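Local coordinates for protein 2-c-methyl-d-erythritol 2,4-cyclodiphosphate synthase (Plasmodium falciparum, PDB 4C81) that binds cytidine diphosphate and zinc and probably converts a CDP-linked methylerythritol phosphate to 2-C-methyl-D-erythritol 2,4-cyclodiphosphate, a lyase step of isoprenoid precursor synthesis, at residues V127-I130 / S131-R134. The protein carries 1 engineered substitution. Residues are numbered along the deposited sequence; the frame is centred on the assembly and turned at random.
Sequences VPKI and SNIR. With CDP (cytidine-5'-diphosphate), chain D.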
loop_
_atom_site.group_PDB
_atom_site.type_symbol
_atom_site.label_atom_id
_atom_site.label_comp_id
_atom_site.label_asym_id
_atom_site.label_seq_id
_atom_site.Cartn_x
_atom_site.Cartn_y
_atom_site.Cartn_z
ATOM N N VAL A 127 -13.685 6.357 -13.031
ATOM C CA VAL A 127 -14.451 5.360 -13.777
ATOM C C VAL A 127 -13.494 4.282 -14.306
ATOM O O VAL A 127 -12.308 4.552 -14.503
ATOM C CB VAL A 127 -15.224 6.006 -14.950
ATOM C CG1 VAL A 127 -16.301 6.945 -14.422
ATOM C CG2 VAL A 127 -14.278 6.745 -15.881
ATOM N N PRO A 128 -13.997 3.053 -14.531
ATOM C CA PRO A 128 -15.371 2.612 -14.346
ATOM C C PRO A 128 -15.709 2.254 -12.906
ATOM O O PRO A 128 -14.845 2.301 -12.020
ATOM C CB PRO A 128 -15.445 1.362 -15.227
ATOM C CG PRO A 128 -14.086 0.790 -15.154
ATOM C CD PRO A 128 -13.143 1.959 -15.030
ATOM N N LYS A 129 -16.974 1.897 -12.701
ATOM C CA LYS A 129 -17.498 1.517 -11.399
ATOM C C LYS A 129 -17.212 0.028 -11.160
ATOM O O LYS A 129 -17.885 -0.848 -11.704
ATOM C CB LYS A 129 -19.009 1.817 -11.348
ATOM C CG LYS A 129 -19.471 2.632 -10.147
ATOM C CD LYS A 129 -19.872 1.756 -8.985
ATOM C CE LYS A 129 -20.491 2.573 -7.860
ATOM N NZ LYS A 129 -21.794 3.181 -8.250
ATOM N N ILE A 130 -16.167 -0.235 -10.381
ATOM C CA ILE A 130 -15.740 -1.585 -9.996
ATOM C C ILE A 130 -16.855 -2.438 -9.377
ATOM O O ILE A 130 -16.932 -3.634 -9.646
ATOM C CB ILE A 130 -14.530 -1.539 -9.013
ATOM C CG1 ILE A 130 -13.302 -0.901 -9.676
ATOM C CG2 ILE A 130 -14.167 -2.939 -8.526
ATOM C CD1 ILE A 130 -12.822 -1.633 -10.911
ATOM N N SER A 131 -17.714 -1.834 -8.560
ATOM C CA SER A 131 -18.795 -2.597 -7.918
ATOM C C SER A 131 -19.781 -3.198 -8.936
ATOM O O SER A 131 -20.391 -4.233 -8.663
ATOM C CB SER A 131 -19.530 -1.751 -6.872
ATOM O OG SER A 131 -20.277 -0.714 -7.471
ATOM N N ASN A 132 -19.921 -2.564 -10.100
ATOM C CA ASN A 132 -20.778 -3.092 -11.168
ATOM C C ASN A 132 -20.167 -4.279 -11.917
ATOM O O ASN A 132 -20.894 -5.046 -12.550
ATOM C CB ASN A 132 -21.129 -1.995 -12.183
ATOM C CG ASN A 132 -22.011 -0.895 -11.595
ATOM O OD1 ASN A 132 -22.078 0.208 -12.140
ATOM N ND2 ASN A 132 -22.691 -1.191 -10.493
ATOM N N ILE A 133 -18.843 -4.423 -11.855
ATOM C CA ILE A 133 -18.145 -5.510 -12.553
ATOM C C ILE A 133 -17.355 -6.424 -11.602
ATOM O O ILE A 133 -16.616 -7.305 -12.059
ATOM C CB ILE A 133 -17.220 -4.967 -13.688
ATOM C CG1 ILE A 133 -16.177 -3.979 -13.144
ATOM C CG2 ILE A 133 -18.062 -4.298 -14.773
ATOM C CD1 ILE A 133 -15.146 -3.539 -14.173
ATOM N N ARG A 134 -17.554 -6.239 -10.293
ATOM C CA ARG A 134 -16.829 -6.986 -9.258
ATOM C C ARG A 134 -16.939 -8.496 -9.430
ATOM O O ARG A 134 -15.930 -9.200 -9.401
ATOM C CB ARG A 134 -17.331 -6.598 -7.860
ATOM C CG ARG A 134 -16.779 -7.474 -6.739
ATOM C CD ARG A 134 -17.398 -7.169 -5.390
ATOM N NE ARG A 134 -16.616 -6.196 -4.629
ATOM C CZ ARG A 134 -17.012 -4.967 -4.289
ATOM N NH1 ARG A 134 -18.215 -4.498 -4.619
ATOM N NH2 ARG A 134 -16.188 -4.200 -3.589
HETATM O O3B CDP D . -16.806 9.478 -1.216
HETATM P PB CDP D . -16.680 7.909 -0.827
HETATM O O1B CDP D . -15.687 7.883 0.422
HETATM O O2B CDP D . -17.988 7.297 -0.479
HETATM O O3A CDP D . -15.882 7.150 -2.007
HETATM P PA CDP D . -16.171 7.357 -3.582
HETATM O O1A CDP D . -17.064 8.510 -3.832
HETATM O O2A CDP D . -14.864 7.295 -4.268
HETATM O "O5'" CDP D . -16.969 6.015 -3.963
HETATM C "C5'" CDP D . -17.960 5.445 -3.098
HETATM C "C4'" CDP D . -18.227 3.990 -3.487
HETATM O "O4'" CDP D . -18.427 3.954 -4.923
HETATM C "C3'" CDP D . -16.997 3.117 -3.247
HETATM O "O3'" CDP D . -16.986 2.621 -1.903
HETATM C "C2'" CDP D . -17.234 1.987 -4.241
HETATM O "O2'" CDP D . -18.153 1.033 -3.699
HETATM C "C1'" CDP D . -17.894 2.696 -5.435
HETATM N N1 CDP D . -16.870 2.894 -6.506
HETATM C C2 CDP D . -16.453 1.786 -7.266
HETATM O O2 CDP D . -16.920 0.668 -7.052
HETATM N N3 CDP D . -15.498 1.961 -8.268
HETATM C C4 CDP D . -14.943 3.210 -8.533
HETATM N N4 CDP D . -14.037 3.322 -9.501
HETATM C C5 CDP D . -15.352 4.314 -7.792
HETATM C C6 CDP D . -16.306 4.161 -6.785
#
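Lys129 lies beside the first turn of helix 130-145. Its CB rests on OD1 of Asn132 at 3.6 Å, and CG stays near the same oxygen. The chain bends at chi2 (-91°), which carries it off the amide and toward Ser131. CD comes to within 2.9 Å of Ser131 OG, too short for an ordinary contact, so the placing of this lysine end is doubtful. CE packs on the ribose of CDP, 3.6 Å from C1'. A second bend at chi4 turns NZ away from both.

The backbone of the same turn reads the cytosine. Ile130 N donates to CDP N3 at 3.1 Å, and Ser131 N donates to CDP O2 at 3.0 Å. Pro128 O lies 2.8 Å from CDP N4. The turn itself is held by Asn132 N to Lys129 O (3.1 Å) and Ile133 N to Ile130 O (3.0 Å).

Arg134 points its guanidinium to the second subunit, with a salt bridge to Asp81 and a hydrogen bond to Thr84 there. That Asp81 also holds CDP, so this turn forms part of a cytidine pocket shared between subunits. Pro128, reached through a cis peptide bond, packs on Leu46 and Ile51. The loop thus joins strand 114-124 to helix 130-145, beside strands 43-46 and 49-51.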